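Local structure of amine oxidase (Emericella nidulans, 3PGB) at residues Gly623-Thr628 with Gly695-Pro700; Ala387-Asn392 with Ser530-Val535. The protein probably oxidises primary amines to aldehydes, using a copper(II) ion and a topaquinone cofactor formed from one of its own tyrosines. One frame throughout, in Å; residues are numbered along the deposited sequence.

Interaction 1 of 2, residues Gly623-Thr628 with Gly695-Pro700; sequences GTAHLT and GMHHVP. With CU (copper (II) ion), chain D.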
loop_
_atom_site.group_PDB
_atom_site.type_symbol
_atom_site.label_atom_id
_atom_site.label_comp_id
_atom_site.label_asym_id
_atom_site.label_seq_id
_atom_site.Cartn_x
_atom_site.Cartn_y
_atom_site.Cartn_z
ATOM N N GLY A 623 4.896 1.109 -1.400
ATOM C CA GLY A 623 6.290 0.952 -0.970
ATOM C C GLY A 623 7.189 0.378 -2.054
ATOM O O GLY A 623 6.736 -0.375 -2.914
ATOM N N THR A 624 8.467 0.751 -2.016
ATOM C CA THR A 624 9.439 0.342 -3.031
ATOM C C THR A 624 10.832 0.226 -2.418
ATOM O O THR A 624 11.033 0.547 -1.246
ATOM C CB THR A 624 9.501 1.360 -4.200
ATOM O OG1 THR A 624 9.970 2.624 -3.721
ATOM C CG2 THR A 624 8.129 1.553 -4.844
ATOM N N ALA A 625 11.791 -0.236 -3.217
ATOM C CA ALA A 625 13.170 -0.383 -2.759
ATOM C C ALA A 625 14.107 -0.629 -3.926
ATOM O O ALA A 625 13.780 -1.383 -4.837
ATOM C CB ALA A 625 13.280 -1.527 -1.757
ATOM N N HIS A 626 15.271 0.012 -3.893
ATOM C CA HIS A 626 16.311 -0.232 -4.897
ATOM C C HIS A 626 17.381 -1.180 -4.344
ATOM O O HIS A 626 17.336 -1.555 -3.164
ATOM C CB HIS A 626 16.922 1.084 -5.369
ATOM C CG HIS A 626 17.607 1.862 -4.293
ATOM N ND1 HIS A 626 17.023 2.941 -3.671
ATOM C CD2 HIS A 626 18.839 1.735 -3.747
ATOM C CE1 HIS A 626 17.858 3.438 -2.777
ATOM N NE2 HIS A 626 18.969 2.727 -2.805
ATOM N N LEU A 627 18.332 -1.563 -5.198
ATOM C CA LEU A 627 19.348 -2.562 -4.850
ATOM C C LEU A 627 20.202 -2.096 -3.678
ATOM O O LEU A 627 20.718 -0.983 -3.683
ATOM C CB LEU A 627 20.228 -2.873 -6.066
ATOM C CG LEU A 627 21.392 -3.863 -5.917
ATOM C CD1 LEU A 627 20.921 -5.244 -5.499
ATOM C CD2 LEU A 627 22.170 -3.942 -7.228
ATOM N N THR A 628 20.326 -2.958 -2.670
ATOM C CA THR A 628 21.108 -2.674 -1.465
ATOM C C THR A 628 22.589 -2.638 -1.793
ATOM O O THR A 628 23.304 -1.721 -1.383
ATOM C CB THR A 628 20.893 -3.766 -0.392
ATOM O OG1 THR A 628 19.504 -3.848 -0.050
ATOM C CG2 THR A 628 21.718 -3.486 0.869
ATOM N N GLY A 695 10.291 -2.659 -5.983
ATOM C CA GLY A 695 11.203 -3.626 -5.388
ATOM C C GLY A 695 10.969 -3.940 -3.925
ATOM O O GLY A 695 10.194 -3.263 -3.256
ATOM N N MET A 696 11.659 -4.975 -3.443
ATOM C CA MET A 696 11.489 -5.499 -2.086
ATOM C C MET A 696 12.808 -6.039 -1.559
ATOM O O MET A 696 13.593 -6.594 -2.326
ATOM C CB MET A 696 10.528 -6.682 -2.098
ATOM C CG MET A 696 9.101 -6.371 -2.452
ATOM S SD MET A 696 8.414 -7.651 -3.526
ATOM C CE MET A 696 8.635 -6.893 -5.142
ATOM N N HIS A 697 13.034 -5.899 -0.254
ATOM C CA HIS A 697 14.100 -6.621 0.418
ATOM C C HIS A 697 13.455 -7.863 1.006
ATOM O O HIS A 697 12.577 -7.762 1.865
ATOM C CB HIS A 697 14.735 -5.788 1.533
ATOM C CG HIS A 697 15.266 -4.466 1.078
ATOM N ND1 HIS A 697 16.386 -4.344 0.285
ATOM C CD2 HIS A 697 14.835 -3.205 1.317
ATOM C CE1 HIS A 697 16.616 -3.064 0.048
ATOM N NE2 HIS A 697 15.693 -2.353 0.667
ATOM N N HIS A 698 13.882 -9.032 0.539
ATOM C CA HIS A 698 13.231 -10.281 0.903
ATOM C C HIS A 698 14.206 -11.209 1.612
ATOM O O HIS A 698 15.115 -11.766 0.989
ATOM C CB HIS A 698 12.644 -10.943 -0.344
ATOM C CG HIS A 698 11.689 -12.060 -0.051
ATOM N ND1 HIS A 698 11.242 -12.927 -1.024
ATOM C CD2 HIS A 698 11.106 -12.459 1.104
ATOM C CE1 HIS A 698 10.418 -13.806 -0.483
ATOM N NE2 HIS A 698 10.318 -13.544 0.807
ATOM N N VAL A 699 14.018 -11.342 2.925
ATOM C CA VAL A 699 14.730 -12.314 3.736
ATOM C C VAL A 699 13.719 -13.384 4.145
ATOM O O VAL A 699 13.089 -13.269 5.192
ATOM C CB VAL A 699 15.352 -11.659 4.989
ATOM C CG1 VAL A 699 16.199 -12.674 5.755
ATOM C CG2 VAL A 699 16.190 -10.451 4.594
ATOM N N PRO A 700 13.549 -14.427 3.309
ATOM C CA PRO A 700 12.483 -15.389 3.549
ATOM C C PRO A 700 12.541 -16.063 4.913
ATOM O O PRO A 700 13.618 -16.505 5.341
ATOM C CB PRO A 700 12.696 -16.423 2.442
ATOM C CG PRO A 700 13.383 -15.694 1.390
ATOM C CD PRO A 700 14.327 -14.805 2.118
HETATM CU CU CU D . 11.652 -12.822 -2.989
HETATM O O HOH W 1 10.922 -14.986 -3.957
#

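Interaction 2 of 2, residues Ala387-Asn392 with Ser530-Val535; sequences AHYAAN and SMHDHV. With CU (copper (II) ion), chain D.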
loop_
_atom_site.group_PDB
_atom_site.type_symbol
_atom_site.label_atom_id
_atom_site.label_comp_id
_atom_site.label_asym_id
_atom_site.label_seq_id
_atom_site.Cartn_x
_atom_site.Cartn_y
_atom_site.Cartn_z
ATOM N N ALA A 387 16.970 -10.073 -9.457
ATOM C CA ALA A 387 16.931 -10.879 -8.242
ATOM C C ALA A 387 18.364 -11.061 -7.755
ATOM O O ALA A 387 19.056 -12.009 -8.152
ATOM C CB ALA A 387 16.285 -12.222 -8.511
ATOM N N HIS A 388 18.803 -10.136 -6.903
ATOM C CA HIS A 388 20.182 -10.095 -6.425
ATOM C C HIS A 388 20.275 -10.766 -5.063
ATOM O O HIS A 388 19.682 -10.297 -4.102
ATOM C CB HIS A 388 20.647 -8.645 -6.322
ATOM C CG HIS A 388 22.134 -8.486 -6.299
ATOM N ND1 HIS A 388 22.931 -9.060 -5.332
ATOM C CD2 HIS A 388 22.967 -7.803 -7.119
ATOM C CE1 HIS A 388 24.192 -8.746 -5.563
ATOM N NE2 HIS A 388 24.241 -7.983 -6.641
ATOM N N TYR A 389 21.023 -11.861 -4.990
ATOM C CA TYR A 389 21.175 -12.629 -3.751
ATOM C C TYR A 389 22.488 -12.321 -3.019
ATOM O O TYR A 389 23.346 -11.591 -3.516
ATOM C CB TYR A 389 21.097 -14.125 -4.055
ATOM C CG TYR A 389 19.727 -14.570 -4.475
ATOM C CD1 TYR A 389 19.245 -14.298 -5.755
ATOM C CD2 TYR A 389 18.907 -15.262 -3.599
ATOM C CE1 TYR A 389 17.982 -14.701 -6.135
ATOM C CE2 TYR A 389 17.651 -15.666 -3.972
ATOM C CZ TYR A 389 17.190 -15.382 -5.237
ATOM O OH TYR A 389 15.930 -15.799 -5.596
ATOM N N ALA A 390 22.610 -12.885 -1.820
ATOM C CA ALA A 390 23.829 -12.807 -1.020
ATOM C C ALA A 390 23.837 -14.002 -0.089
ATOM O O ALA A 390 22.770 -14.484 0.304
ATOM C CB ALA A 390 23.874 -11.516 -0.223
ATOM N N ALA A 391 25.029 -14.483 0.257
ATOM C CA ALA A 391 25.161 -15.646 1.129
ATOM C C ALA A 391 26.613 -15.879 1.514
ATOM O O ALA A 391 27.516 -15.261 0.958
ATOM C CB ALA A 391 24.594 -16.881 0.452
ATOM N N ASN A 392 26.827 -16.783 2.465
ATOM C CA ASN A 392 28.171 -17.206 2.832
ATOM C C ASN A 392 28.679 -18.327 1.920
ATOM O O ASN A 392 29.793 -18.804 2.102
ATOM C CB ASN A 392 28.210 -17.657 4.298
ATOM C CG ASN A 392 29.612 -17.626 4.894
ATOM O OD1 ASN A 392 30.503 -16.945 4.390
ATOM N ND2 ASN A 392 29.805 -18.356 5.985
ATOM N N SER A 530 17.657 -17.621 3.060
ATOM C CA SER A 530 18.583 -16.825 2.248
ATOM C C SER A 530 18.159 -15.356 2.284
ATOM O O SER A 530 17.442 -14.937 3.200
ATOM C CB SER A 530 18.665 -17.363 0.807
ATOM O OG SER A 530 19.879 -17.008 0.161
ATOM N N MET A 531 18.626 -14.569 1.314
ATOM C CA MET A 531 18.211 -13.179 1.191
ATOM C C MET A 531 18.389 -12.704 -0.236
ATOM O O MET A 531 19.292 -13.157 -0.929
ATOM C CB MET A 531 18.999 -12.282 2.152
ATOM C CG MET A 531 20.507 -12.281 1.955
ATOM S SD MET A 531 21.379 -11.322 3.212
ATOM C CE MET A 531 20.694 -9.683 2.929
ATOM N N HIS A 532 17.517 -11.804 -0.678
ATOM C CA HIS A 532 17.635 -11.232 -2.013
ATOM C C HIS A 532 16.838 -9.942 -2.151
ATOM O O HIS A 532 15.849 -9.735 -1.445
ATOM C CB HIS A 532 17.195 -12.240 -3.086
ATOM C CG HIS A 532 15.808 -12.772 -2.888
ATOM N ND1 HIS A 532 15.540 -13.879 -2.114
ATOM C CD2 HIS A 532 14.613 -12.342 -3.357
ATOM C CE1 HIS A 532 14.238 -14.104 -2.111
ATOM N NE2 HIS A 532 13.651 -13.189 -2.861
ATOM N N ASP A 533 17.291 -9.073 -3.051
ATOM C CA ASP A 533 16.543 -7.876 -3.414
ATOM C C ASP A 533 15.827 -8.106 -4.741
ATOM O O ASP A 533 16.437 -8.542 -5.725
ATOM C CB ASP A 533 17.467 -6.662 -3.544
ATOM C CG ASP A 533 17.788 -6.004 -2.205
ATOM O OD1 ASP A 533 17.305 -6.466 -1.143
ATOM O OD2 ASP A 533 18.538 -5.003 -2.227
ATOM N N HIS A 534 14.527 -7.835 -4.753
ATOM C CA HIS A 534 13.777 -7.746 -5.986
ATOM C C HIS A 534 13.818 -6.290 -6.398
ATOM O O HIS A 534 13.453 -5.413 -5.605
ATOM C CB HIS A 534 12.318 -8.139 -5.784
ATOM C CG HIS A 534 12.104 -9.591 -5.508
ATOM N ND1 HIS A 534 12.063 -10.539 -6.505
ATOM C CD2 HIS A 534 11.880 -10.251 -4.349
ATOM C CE1 HIS A 534 11.839 -11.724 -5.970
ATOM N NE2 HIS A 534 11.721 -11.577 -4.662
ATOM N N VAL A 535 14.272 -6.023 -7.615
ATOM C CA VAL A 535 14.174 -4.680 -8.166
ATOM C C VAL A 535 13.666 -4.829 -9.583
ATOM O O VAL A 535 14.276 -5.532 -10.387
ATOM C CB VAL A 535 15.526 -3.924 -8.154
ATOM C CG1 VAL A 535 15.319 -2.479 -8.563
ATOM C CG2 VAL A 535 16.180 -3.990 -6.783
HETATM CU CU CU D . 11.652 -12.822 -2.989
HETATM O O HOH W 1 10.922 -14.986 -3.957
#

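Interaction 1 of 2, residues Gly623-Thr628 with Gly695-Pro700
His-697 lays its imidazole across the loop 623-628, where Ala-625 and Thr-628 receive it. The ring is carried there because CG stands anti to the carbonyl carbon, beside the backbone N (chi1 -56°). Its NE2 lies 3.5 Å from Ala-625 CB, while Thr-628 OG1 approaches CE1 to 3.0 Å from an oblique direction. Neither approach is a hydrogen bond. The ring nitrogens are engaged beyond the two segments: ND1 with Asp-533, and NE2 with the backbone oxygen of Asn-594 of the second subunit, so the imidazole is gripped at both nitrogens and its rotation is fixed. The hydroxyl of Thr-628 is likewise hydrogen-bonded to the carboxylate of Asp-533.

Ala-625 suits its place by being small, since its methyl points toward the strand and meets the ring without forcing the backbones apart. Beside it, at Gly-695, the two backbones run nearest, 4.6 Å from Ala-625 CA to Gly-695 CA. Gly-695, having no side chain, lets Ala-625 O come close enough for a CA-H...O contact with Gly-695 CA at 3.5 Å. The backbone atoms Ala-625 N and Gly-695 O also come near but at too poor an angle to bond, so the loop packs on the strand without extending its sheet.

Further along the strand, His-698 does not touch the loop but binds copper through ND1 at 2.0 Å, its NE2 held by Asp-704. The arrangement is thus a loop packed at the subunit interface against the strand that supplies the third histidine of the three-histidine copper site of copper amine oxidases.

Interaction 2 of 2, residues Ala387-Asn392 with Ser530-Val535
Two first torsions set the side chains of Tyr-389 and His-532 side by side, pointing the same way. In Tyr-389, CG stands anti to the carbonyl carbon (chi1 -69°); in His-532, CG sits between the backbone N and the carbonyl carbon (chi1 56°). The result places His-532 CB over the centre of the phenol face in a CH-pi contact, 3.5 Å from the ring centroid. The two rings meet obliquely, their planes at 36°, and Tyr-389 CE2 reaches His-532 ND1 at 3.3 Å. The flat phenol suits this place because it backs the copper ligand with a broad surface while its OH is hydrogen-bonded to O4 of the topaquinone at position 484.

Beneath the rings the backbones pair as antiparallel strands. His-388 and Asp-533 form a hydrogen-bonded pair: His-388 N gives to Asp-533 O at 3.1 Å, and Asp-533 N returns a bond to His-388 O at 2.9 Å. Alternation then puts Tyr-389, His-532, Ala-387 and His-534 on one face of the sheet and His-388 and Asp-533 on the other. This is the His-X-His pattern of copper amine oxidases: being two apart on one strand, His-532 and His-534 direct their NE2 atoms to the same copper, at 2.0 Å from His-532 NE2 and 2.1 Å from His-534 NE2.

On the far face His-388 ND1 bonds the backbone oxygen of Tyr-389, and its NE2 reaches Ser-632. A weak hydrogen bond, 3.4 Å long, runs from Ala-390 N to Met-531 O, and the small methyl of Ala-390 rests against Met-531 CG. Met-531, a long apolar chain bent at its end, also packs on Val-556 of the second subunit.

Overall arrangement
Interactions 1 and 2 lie about 9 Å apart, centre to centre, and meet on strands 532-542 and 686-698, which are antiparallel neighbours. Copper joins them: interaction 2 supplies two histidine ligands and interaction 1 the third, with one water, its O 2.5 Å from the copper, common to both. On the face turned from the copper, the carboxylate of Asp-533 ties them again, its OD2 2.6 Å from Thr-628 OG1 and its OD1 2.7 Å from His-697 ND1, both probable hydrogen bonds. Leu-627 CD1 adds packing at 3.5 Å from His-388 CB. Both contacts also reach the second subunit, so this active-site framework adjoins the dimer interface.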